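Local coordinates for protein acyl-coenzyme A oxidase (Caenorhabditis elegans, PDB 5K3H) that catalyses the FAD-dependent, oxygen-consuming desaturation of acyl-CoAs to (2E)-enoyl-CoAs, the first step of peroxisomal fatty acid beta-oxidation, at residues Glu336-Gln341 and Gln599-Leu604; Gln340-Phe345 and Val571-Leu576; Pro346-Ala351 and Ser564-Leu569. All blocks are in the same frame, centred on the assembly; numbering follows the deposited sequence.

Contact 1 (Glu336-Gln341 and Gln599-Leu604)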
loop_
_atom_site.group_PDB
_atom_site.type_symbol
_atom_site.label_atom_id
_atom_site.label_comp_id
_atom_site.label_asym_id
_atom_site.label_seq_id
_atom_site.Cartn_x
_atom_site.Cartn_y
_atom_site.Cartn_z
ATOM N N GLU B 336 12.097 21.243 0.573
ATOM C CA GLU B 336 12.059 22.467 -0.230
ATOM C C GLU B 336 11.188 22.320 -1.475
ATOM O O GLU B 336 10.670 23.328 -1.974
ATOM C CB GLU B 336 13.495 22.820 -0.656
ATOM C CG GLU B 336 13.876 24.276 -0.575
ATOM C CD GLU B 336 13.700 24.844 0.813
ATOM O OE1 GLU B 336 14.493 24.483 1.719
ATOM O OE2 GLU B 336 12.731 25.627 0.992
ATOM N N TYR B 337 10.990 21.091 -1.967
ATOM C CA TYR B 337 10.335 20.862 -3.245
ATOM C C TYR B 337 8.819 20.936 -3.118
ATOM O O TYR B 337 8.233 20.314 -2.224
ATOM C CB TYR B 337 10.718 19.490 -3.802
ATOM C CG TYR B 337 12.179 19.349 -4.159
ATOM C CD1 TYR B 337 12.757 20.177 -5.121
ATOM C CD2 TYR B 337 12.986 18.390 -3.540
ATOM C CE1 TYR B 337 14.102 20.078 -5.465
ATOM C CE2 TYR B 337 14.356 18.279 -3.879
ATOM C CZ TYR B 337 14.889 19.134 -4.851
ATOM O OH TYR B 337 16.208 19.050 -5.195
ATOM N N GLN B 338 8.174 21.680 -4.038
ATOM C CA GLN B 338 6.715 21.748 -4.047
ATOM C C GLN B 338 6.120 20.355 -4.145
ATOM O O GLN B 338 5.094 20.037 -3.527
ATOM C CB GLN B 338 6.240 22.595 -5.218
ATOM C CG GLN B 338 4.732 22.830 -5.209
ATOM C CD GLN B 338 4.252 23.500 -6.466
ATOM O OE1 GLN B 338 4.283 22.919 -7.547
ATOM N NE2 GLN B 338 3.832 24.750 -6.338
ATOM N N THR B 339 6.785 19.510 -4.908
ATOM C CA THR B 339 6.373 18.137 -5.126
ATOM C C THR B 339 6.364 17.340 -3.827
ATOM O O THR B 339 5.462 16.526 -3.606
ATOM C CB THR B 339 7.328 17.572 -6.186
ATOM O OG1 THR B 339 6.663 17.510 -7.468
ATOM C CG2 THR B 339 7.995 16.285 -5.765
ATOM N N GLN B 340 7.337 17.582 -2.940
ATOM C CA GLN B 340 7.374 16.900 -1.640
ATOM C C GLN B 340 6.330 17.473 -0.682
ATOM O O GLN B 340 5.633 16.726 0.025
ATOM C CB GLN B 340 8.756 17.045 -1.009
ATOM C CG GLN B 340 9.028 16.161 0.201
ATOM C CD GLN B 340 9.504 14.767 -0.175
ATOM O OE1 GLN B 340 9.258 14.273 -1.282
ATOM N NE2 GLN B 340 10.223 14.134 0.741
ATOM N N GLN B 341 6.211 18.801 -0.647
ATOM C CA GLN B 341 5.199 19.427 0.187
ATOM C C GLN B 341 3.801 18.969 -0.218
ATOM O O GLN B 341 2.957 18.689 0.645
ATOM C CB GLN B 341 5.331 20.947 0.077
ATOM C CG GLN B 341 6.710 21.458 0.499
ATOM C CD GLN B 341 6.830 22.975 0.451
ATOM O OE1 GLN B 341 5.864 23.677 0.124
ATOM N NE2 GLN B 341 8.004 23.491 0.802
ATOM N N GLN B 599 -4.485 28.734 -4.602
ATOM C CA GLN B 599 -4.623 28.654 -3.152
ATOM C C GLN B 599 -3.923 27.415 -2.613
ATOM O O GLN B 599 -3.326 27.448 -1.527
ATOM C CB GLN B 599 -6.101 28.609 -2.767
ATOM C CG GLN B 599 -6.863 29.817 -3.209
ATOM C CD GLN B 599 -6.401 31.045 -2.529
ATOM O OE1 GLN B 599 -6.613 31.209 -1.325
ATOM N NE2 GLN B 599 -5.722 31.923 -3.283
ATOM N N LEU B 600 -4.037 26.298 -3.338
ATOM C CA LEU B 600 -3.372 25.075 -2.917
ATOM C C LEU B 600 -1.867 25.288 -2.835
ATOM O O LEU B 600 -1.240 24.998 -1.802
ATOM C CB LEU B 600 -3.732 23.920 -3.863
ATOM C CG LEU B 600 -2.890 22.643 -3.768
ATOM C CD1 LEU B 600 -2.948 22.033 -2.385
ATOM C CD2 LEU B 600 -3.383 21.625 -4.789
ATOM N N TYR B 601 -1.266 25.792 -3.919
ATOM C CA TYR B 601 0.171 26.031 -3.922
ATOM C C TYR B 601 0.576 27.117 -2.924
ATOM O O TYR B 601 1.645 27.014 -2.306
ATOM C CB TYR B 601 0.617 26.356 -5.344
ATOM C CG TYR B 601 0.248 25.224 -6.275
ATOM C CD1 TYR B 601 0.508 23.911 -5.912
ATOM C CD2 TYR B 601 -0.357 25.457 -7.502
ATOM C CE1 TYR B 601 0.162 22.849 -6.739
ATOM C CE2 TYR B 601 -0.710 24.403 -8.340
ATOM C CZ TYR B 601 -0.444 23.101 -7.944
ATOM O OH TYR B 601 -0.763 22.042 -8.736
ATOM N N PHE B 602 -0.277 28.135 -2.717
ATOM C CA PHE B 602 0.022 29.156 -1.721
ATOM C C PHE B 602 0.060 28.575 -0.309
ATOM O O PHE B 602 1.000 28.833 0.445
ATOM C CB PHE B 602 -0.993 30.301 -1.790
ATOM C CG PHE B 602 -0.792 31.344 -0.709
ATOM C CD1 PHE B 602 0.148 32.363 -0.872
ATOM C CD2 PHE B 602 -1.517 31.288 0.478
ATOM C CE1 PHE B 602 0.336 33.325 0.111
ATOM C CE2 PHE B 602 -1.324 32.230 1.481
ATOM C CZ PHE B 602 -0.404 33.253 1.299
ATOM N N TYR B 603 -0.948 27.784 0.076
ATOM C CA TYR B 603 -0.971 27.311 1.459
ATOM C C TYR B 603 0.053 26.208 1.722
ATOM O O TYR B 603 0.484 26.055 2.868
ATOM C CB TYR B 603 -2.374 26.842 1.863
ATOM C CG TYR B 603 -3.291 27.991 2.253
ATOM C CD1 TYR B 603 -3.191 28.587 3.493
ATOM C CD2 TYR B 603 -4.232 28.502 1.347
ATOM C CE1 TYR B 603 -4.025 29.643 3.845
ATOM C CE2 TYR B 603 -5.061 29.568 1.675
ATOM C CZ TYR B 603 -4.962 30.133 2.928
ATOM O OH TYR B 603 -5.794 31.193 3.273
ATOM N N LEU B 604 0.523 25.498 0.696
ATOM C CA LEU B 604 1.690 24.647 0.899
ATOM C C LEU B 604 2.852 25.458 1.485
ATOM O O LEU B 604 3.389 25.126 2.551
ATOM C CB LEU B 604 2.109 24.014 -0.427
ATOM C CG LEU B 604 1.187 22.937 -1.017
ATOM C CD1 LEU B 604 1.718 22.417 -2.382
ATOM C CD2 LEU B 604 0.937 21.788 0.012
HETATM O O HOH W 1 3.670 26.003 -3.546
#
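The Q338 carboxamide meets the Y601 ring with the two planes 23° apart and NE2 set obliquely to the ring. NE2 of Q338 comes 3.5 Å from Y601 CD1 and almost as near to CG, and the amide carbon CD of Q338 lies 3.8 Å from Y601 CD1. The contact therefore falls on the part of the ring next to CB and not at the hydroxyl end. Q338 reaches this far because CG stands anti to its backbone N (chi1 -174°) and the chain stays extended beyond it, so that it crosses the Y601 side chain at about a right angle.

A water ties the same two residues together: it accepts from Q338 NE2 at 3.1 Å and donates to the backbone O of Y601 at 2.6 Å. One turn further along helix 590-616, L604 fills the rest of the interface. Its CD1 meets the aliphatic CG of Q338 at 4.2 Å. Its CD2 packs on the backbone O of Q341 at 3.8 Å, and Q341 OE1 rests against L604 CB. NE2 of Q341 turns back to the carbonyl of L335. Q341 belongs to the FAD-binding residues, and Y337 is the N-cap of the helix carrying it.

The second subunit takes the stronger polar ends: Q338 OE1 accepts from the backbone N of its V529, and Y601 OH is hydrogen-bonded to its E530. The buried Q338 amide thus has both ends engaged, OE1 on V529 and NE2 on the water and weakly on K526 O of the second subunit. Held in this way from the partner chain and through the water, the amide probably keeps its orientation, while L604 supplies the apolar fit between the two helices.

Contact 2 (Gln340-Phe345 and Val571-Leu576)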
loop_
_atom_site.group_PDB
_atom_site.type_symbol
_atom_site.label_atom_id
_atom_site.label_comp_id
_atom_site.label_asym_id
_atom_site.label_seq_id
_atom_site.Cartn_x
_atom_site.Cartn_y
_atom_site.Cartn_z
ATOM N N GLN B 340 7.337 17.582 -2.940
ATOM C CA GLN B 340 7.374 16.900 -1.640
ATOM C C GLN B 340 6.330 17.473 -0.682
ATOM O O GLN B 340 5.633 16.726 0.025
ATOM C CB GLN B 340 8.756 17.045 -1.009
ATOM C CG GLN B 340 9.028 16.161 0.201
ATOM C CD GLN B 340 9.504 14.767 -0.175
ATOM O OE1 GLN B 340 9.258 14.273 -1.282
ATOM N NE2 GLN B 340 10.223 14.134 0.741
ATOM N N GLN B 341 6.211 18.801 -0.647
ATOM C CA GLN B 341 5.199 19.427 0.187
ATOM C C GLN B 341 3.801 18.969 -0.218
ATOM O O GLN B 341 2.957 18.689 0.645
ATOM C CB GLN B 341 5.331 20.947 0.077
ATOM C CG GLN B 341 6.710 21.458 0.499
ATOM C CD GLN B 341 6.830 22.975 0.451
ATOM O OE1 GLN B 341 5.864 23.677 0.124
ATOM N NE2 GLN B 341 8.004 23.491 0.802
ATOM N N HIS B 342 3.554 18.854 -1.531
ATOM C CA HIS B 342 2.244 18.455 -2.018
ATOM C C HIS B 342 1.887 17.044 -1.580
ATOM O O HIS B 342 0.698 16.721 -1.425
ATOM C CB HIS B 342 2.202 18.585 -3.544
ATOM C CG HIS B 342 0.859 18.293 -4.155
ATOM N ND1 HIS B 342 0.611 17.162 -4.909
ATOM C CD2 HIS B 342 -0.304 18.988 -4.132
ATOM C CE1 HIS B 342 -0.645 17.178 -5.327
ATOM N NE2 HIS B 342 -1.224 18.270 -4.864
ATOM N N ARG B 343 2.878 16.180 -1.391
ATOM C CA ARG B 343 2.583 14.803 -1.020
ATOM C C ARG B 343 2.626 14.572 0.491
ATOM O O ARG B 343 2.363 13.449 0.939
ATOM C CB ARG B 343 3.553 13.853 -1.744
ATOM C CG ARG B 343 4.887 13.674 -1.042
ATOM C CD ARG B 343 5.932 13.084 -1.962
ATOM N NE ARG B 343 5.433 11.914 -2.649
ATOM C CZ ARG B 343 6.175 11.128 -3.429
ATOM N NH1 ARG B 343 7.466 11.401 -3.613
ATOM N NH2 ARG B 343 5.617 10.071 -4.028
ATOM N N LEU B 344 2.914 15.604 1.288
ATOM C CA LEU B 344 2.932 15.504 2.741
ATOM C C LEU B 344 1.904 16.406 3.408
ATOM O O LEU B 344 1.113 15.924 4.230
ATOM C CB LEU B 344 4.340 15.860 3.283
ATOM C CG LEU B 344 5.588 14.987 3.031
ATOM C CD1 LEU B 344 6.773 15.714 3.570
ATOM C CD2 LEU B 344 5.496 13.577 3.662
ATOM N N PHE B 345 1.907 17.718 3.102
ATOM C CA PHE B 345 1.164 18.688 3.907
ATOM C C PHE B 345 -0.347 18.486 3.819
ATOM O O PHE B 345 -1.041 18.704 4.819
ATOM C CB PHE B 345 1.504 20.133 3.531
ATOM C CG PHE B 345 2.953 20.507 3.729
ATOM C CD1 PHE B 345 3.817 19.689 4.447
ATOM C CD2 PHE B 345 3.472 21.651 3.111
ATOM C CE1 PHE B 345 5.155 20.025 4.583
ATOM C CE2 PHE B 345 4.788 21.988 3.243
ATOM C CZ PHE B 345 5.638 21.179 3.979
ATOM N N VAL B 571 -9.426 22.375 2.473
ATOM C CA VAL B 571 -10.590 22.560 1.608
ATOM C C VAL B 571 -10.165 22.740 0.150
ATOM O O VAL B 571 -10.841 22.250 -0.760
ATOM C CB VAL B 571 -11.468 23.728 2.106
ATOM C CG1 VAL B 571 -12.074 23.404 3.462
ATOM C CG2 VAL B 571 -10.652 25.030 2.181
ATOM N N ASN B 572 -9.007 23.359 -0.105
ATOM C CA ASN B 572 -8.558 23.494 -1.494
ATOM C C ASN B 572 -8.047 22.179 -2.071
ATOM O O ASN B 572 -8.310 21.870 -3.240
ATOM C CB ASN B 572 -7.491 24.577 -1.615
ATOM C CG ASN B 572 -8.088 25.954 -1.597
ATOM O OD1 ASN B 572 -8.719 26.371 -2.574
ATOM N ND2 ASN B 572 -7.865 26.696 -0.508
ATOM N N TYR B 573 -7.286 21.406 -1.286
ATOM C CA TYR B 573 -6.833 20.101 -1.761
ATOM C C TYR B 573 -8.010 19.163 -2.003
ATOM O O TYR B 573 -8.093 18.500 -3.043
ATOM C CB TYR B 573 -5.877 19.494 -0.750
ATOM C CG TYR B 573 -5.261 18.207 -1.214
ATOM C CD1 TYR B 573 -4.102 18.218 -1.989
ATOM C CD2 TYR B 573 -5.836 16.986 -0.910
ATOM C CE1 TYR B 573 -3.521 17.047 -2.421
ATOM C CE2 TYR B 573 -5.256 15.809 -1.345
ATOM C CZ TYR B 573 -4.100 15.854 -2.092
ATOM O OH TYR B 573 -3.513 14.697 -2.528
ATOM N N GLU B 574 -8.925 19.078 -1.033
ATOM C CA GLU B 574 -10.061 18.180 -1.173
ATOM C C GLU B 574 -10.980 18.628 -2.303
ATOM O O GLU B 574 -11.539 17.791 -3.018
ATOM C CB GLU B 574 -10.817 18.091 0.153
ATOM C CG GLU B 574 -9.979 17.556 1.326
ATOM C CD GLU B 574 -9.475 16.125 1.102
ATOM O OE1 GLU B 574 -10.263 15.294 0.582
ATOM O OE2 GLU B 574 -8.298 15.818 1.453
ATOM N N LEU B 575 -11.157 19.940 -2.488
ATOM C CA LEU B 575 -12.001 20.401 -3.593
ATOM C C LEU B 575 -11.363 20.106 -4.946
ATOM O O LEU B 575 -12.050 19.659 -5.873
ATOM C CB LEU B 575 -12.317 21.891 -3.462
ATOM C CG LEU B 575 -13.209 22.510 -4.563
ATOM C CD1 LEU B 575 -14.553 21.745 -4.759
ATOM C CD2 LEU B 575 -13.440 24.023 -4.291
ATOM N N LEU B 576 -10.058 20.346 -5.093
ATOM C CA LEU B 576 -9.396 19.967 -6.338
ATOM C C LEU B 576 -9.534 18.476 -6.588
ATOM O O LEU B 576 -9.681 18.050 -7.739
ATOM C CB LEU B 576 -7.928 20.387 -6.309
ATOM C CG LEU B 576 -7.176 20.640 -7.630
ATOM C CD1 LEU B 576 -7.828 21.705 -8.512
ATOM C CD2 LEU B 576 -5.744 21.038 -7.322
HETATM O O HOH W 2 -1.047 14.500 -2.547
#
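Aromatic contact between H342 and Y573 is the direct link here. NE2 of H342 approaches the edge of the Y573 ring, near its plane, and comes 3.6 Å from CE1; H342 CE1 and CD2 lie farther from that same carbon, each at 4.1 Å. The ring centroids are 5.5 Å apart and the planes meet at 56°, an oblique pair. Both side chains have CG anti to their own backbone N (chi1 -176° for H342, -175° for Y573), and this brings the rings together between helices 338-367 and 557-577, the side chains crossing at about a right angle.

The polar link runs through water. One molecule donates to the backbone O of H342 at 3.0 Å and is hydrogen-bonded to Y573 OH at 2.5 Å, so Y573 meets the H342 side chain through its ring and the H342 backbone through the water. With an alanine at H342, the CE1 edge of Y573 would probably lose its aromatic neighbour and a gap open beside L600 and R533 of the second subunit.

Neighbouring charges frame the pair: E574, next to Y573, forms salt bridges with R350 and R540. The segment Q340-R343 is FAD-binding, and H342 probably also helps bind ATP, as in relatives; R533 of the second subunit, which packs on H342, is an ATP-binding residue. A small, partly exposed contact, combining an oblique ring pair with a single water, is consistent with a wall of the nucleotide pocket at the dimer interface.

Contact 3 (Pro346-Ala351 and Ser564-Leu569); sequences PFIARA and SDLLHL
Two helices cross here in a buried, apolar contact: residues 346-351 of helix 338-367 and 564-569 of helix 557-577, with axes 8.9 Å apart at closest approach and a crossing angle of -111°. The backbones come nearest at A349 and L566, whose CA atoms are 5.4 Å apart. A349 lets this happen because its side chain is a single methyl directed at the other helix. CD2 of L566 sits against A349 CA at 3.6 Å and against A349 CB at 3.7 Å, so the leucine rests on backbone as much as on side chain. The other branch of L566, CD1, also lies against A349 CA and reaches I348 more loosely, 4.3 Å from its CG2.

L569, one turn later, serves the start of the other segment. A first torsion of 178° turns its CG away from the backbone N and brings CD2 to 3.9 Å from P346 N. Helix 338-367 is kinked at this point, since the N atoms of P346 and F347 lack bonds to the turn before, and the leucine methyl therefore packs beside the kink.

Around the crossing, helix 590-616 borders one side, with L600 and L604 on L569 and L615 on I348. Helix 382-408 lies against F347, while F547 of helix 520-553 packs on L566. Beside the apolar centre, R350 also forms a salt bridge with E400 of helix 382-408.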
loop_
_atom_site.group_PDB
_atom_site.type_symbol
_atom_site.label_atom_id
_atom_site.label_comp_id
_atom_site.label_asym_id
_atom_site.label_seq_id
_atom_site.Cartn_x
_atom_site.Cartn_y
_atom_site.Cartn_z
ATOM N N PRO B 346 -0.921 18.106 2.672
ATOM C CA PRO B 346 -2.362 17.856 2.668
ATOM C C PRO B 346 -2.778 16.734 3.601
ATOM O O PRO B 346 -3.941 16.696 4.013
ATOM C CB PRO B 346 -2.660 17.529 1.195
ATOM C CG PRO B 346 -1.588 18.215 0.415
ATOM C CD PRO B 346 -0.374 18.044 1.294
ATOM N N PHE B 347 -1.877 15.815 3.929
ATOM C CA PHE B 347 -2.173 14.709 4.827
ATOM C C PHE B 347 -1.924 15.064 6.279
ATOM O O PHE B 347 -2.505 14.432 7.171
ATOM C CB PHE B 347 -1.349 13.495 4.418
ATOM C CG PHE B 347 -1.641 13.054 3.014
ATOM C CD1 PHE B 347 -2.820 12.396 2.710
ATOM C CD2 PHE B 347 -0.766 13.364 1.977
ATOM C CE1 PHE B 347 -3.098 12.031 1.413
ATOM C CE2 PHE B 347 -1.049 12.988 0.661
ATOM C CZ PHE B 347 -2.208 12.326 0.388
ATOM N N ILE B 348 -1.096 16.071 6.543
ATOM C CA ILE B 348 -1.100 16.641 7.882
ATOM C C ILE B 348 -2.479 17.201 8.175
ATOM O O ILE B 348 -3.070 16.922 9.228
ATOM C CB ILE B 348 -0.015 17.722 8.029
ATOM C CG1 ILE B 348 1.351 17.140 7.638
ATOM C CG2 ILE B 348 -0.052 18.267 9.468
ATOM C CD1 ILE B 348 2.535 18.137 7.657
ATOM N N ALA B 349 -3.046 17.920 7.199
ATOM C CA ALA B 349 -4.388 18.478 7.340
ATOM C C ALA B 349 -5.403 17.389 7.625
ATOM O O ALA B 349 -6.211 17.524 8.543
ATOM C CB ALA B 349 -4.778 19.250 6.070
ATOM N N ARG B 350 -5.362 16.291 6.861
ATOM C CA ARG B 350 -6.297 15.181 7.075
ATOM C C ARG B 350 -6.151 14.577 8.467
ATOM O O ARG B 350 -7.140 14.095 9.030
ATOM C CB ARG B 350 -6.104 14.075 6.027
ATOM C CG ARG B 350 -6.568 14.399 4.652
ATOM C CD ARG B 350 -6.387 13.236 3.653
ATOM N NE ARG B 350 -7.015 13.614 2.393
ATOM C CZ ARG B 350 -7.096 12.873 1.286
ATOM N NH1 ARG B 350 -6.573 11.648 1.226
ATOM N NH2 ARG B 350 -7.707 13.390 0.220
ATOM N N ALA B 351 -4.926 14.485 9.004
ATOM C CA ALA B 351 -4.770 13.876 10.334
ATOM C C ALA B 351 -5.485 14.699 11.406
ATOM O O ALA B 351 -6.249 14.151 12.208
ATOM C CB ALA B 351 -3.291 13.698 10.695
ATOM N N SER B 564 -6.223 27.293 10.996
ATOM C CA SER B 564 -6.929 27.911 9.889
ATOM C C SER B 564 -6.125 27.795 8.607
ATOM O O SER B 564 -6.697 27.573 7.534
ATOM C CB SER B 564 -7.229 29.369 10.223
ATOM O OG SER B 564 -7.708 30.085 9.098
ATOM N N ASP B 565 -4.798 27.949 8.695
ATOM C CA ASP B 565 -3.951 27.680 7.535
ATOM C C ASP B 565 -4.099 26.239 7.089
ATOM O O ASP B 565 -4.200 25.960 5.893
ATOM C CB ASP B 565 -2.478 27.948 7.842
ATOM C CG ASP B 565 -2.190 29.399 8.079
ATOM O OD1 ASP B 565 -3.059 30.234 7.752
ATOM O OD2 ASP B 565 -1.064 29.704 8.547
ATOM N N LEU B 566 -4.066 25.303 8.046
ATOM C CA LEU B 566 -4.264 23.892 7.720
ATOM C C LEU B 566 -5.607 23.684 7.060
ATOM O O LEU B 566 -5.699 22.987 6.039
ATOM C CB LEU B 566 -4.204 23.015 8.980
ATOM C CG LEU B 566 -3.020 22.085 9.200
ATOM C CD1 LEU B 566 -3.363 20.952 10.148
ATOM C CD2 LEU B 566 -2.545 21.556 7.884
ATOM N N LEU B 567 -6.657 24.308 7.620
ATOM C CA LEU B 567 -8.011 24.126 7.101
ATOM C C LEU B 567 -8.135 24.633 5.673
ATOM O O LEU B 567 -8.776 23.986 4.831
ATOM C CB LEU B 567 -9.014 24.855 7.989
ATOM C CG LEU B 567 -10.420 24.919 7.381
ATOM C CD1 LEU B 567 -11.123 23.556 7.267
ATOM C CD2 LEU B 567 -11.243 25.909 8.160
ATOM N N HIS B 568 -7.506 25.778 5.377
ATOM C CA HIS B 568 -7.566 26.331 4.027
ATOM C C HIS B 568 -6.840 25.448 3.037
ATOM O O HIS B 568 -7.256 25.358 1.876
ATOM C CB HIS B 568 -6.981 27.738 3.975
ATOM C CG HIS B 568 -7.962 28.804 4.316
ATOM N ND1 HIS B 568 -8.175 29.236 5.611
ATOM C CD2 HIS B 568 -8.851 29.467 3.540
ATOM C CE1 HIS B 568 -9.123 30.155 5.609
ATOM N NE2 HIS B 568 -9.553 30.309 4.365
ATOM N N LEU B 569 -5.732 24.827 3.455
ATOM C CA LEU B 569 -5.090 23.816 2.611
ATOM C C LEU B 569 -6.030 22.643 2.353
ATOM O O LEU B 569 -6.199 22.196 1.207
ATOM C CB LEU B 569 -3.810 23.316 3.278
ATOM C CG LEU B 569 -3.020 22.216 2.555
ATOM C CD1 LEU B 569 -2.567 22.676 1.155
ATOM C CD2 LEU B 569 -1.840 21.779 3.391
#

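How the contacts relate
Followed from the N terminus, the chain uses the start of helix 338-367 and the residues just before it in order: 336-341 for contact 1, 340-345 for contact 2, 346-351 for contact 3. Their partners come in reverse order, 564-569, then 571-576 on helix 557-577, and last 599-604 on helix 590-616. Each contact closes a loop of more than 200 residues, and the loops nest: contact 3 innermost, contact 2 around it, contact 1 outermost. Contacts 1 and 2 share Q340 and Q341 and both touch the second subunit, which contact 3 does not. Together they fasten the C-alpha1 helix carrying FAD-binding residues to two helices of the C-terminal oxidase region.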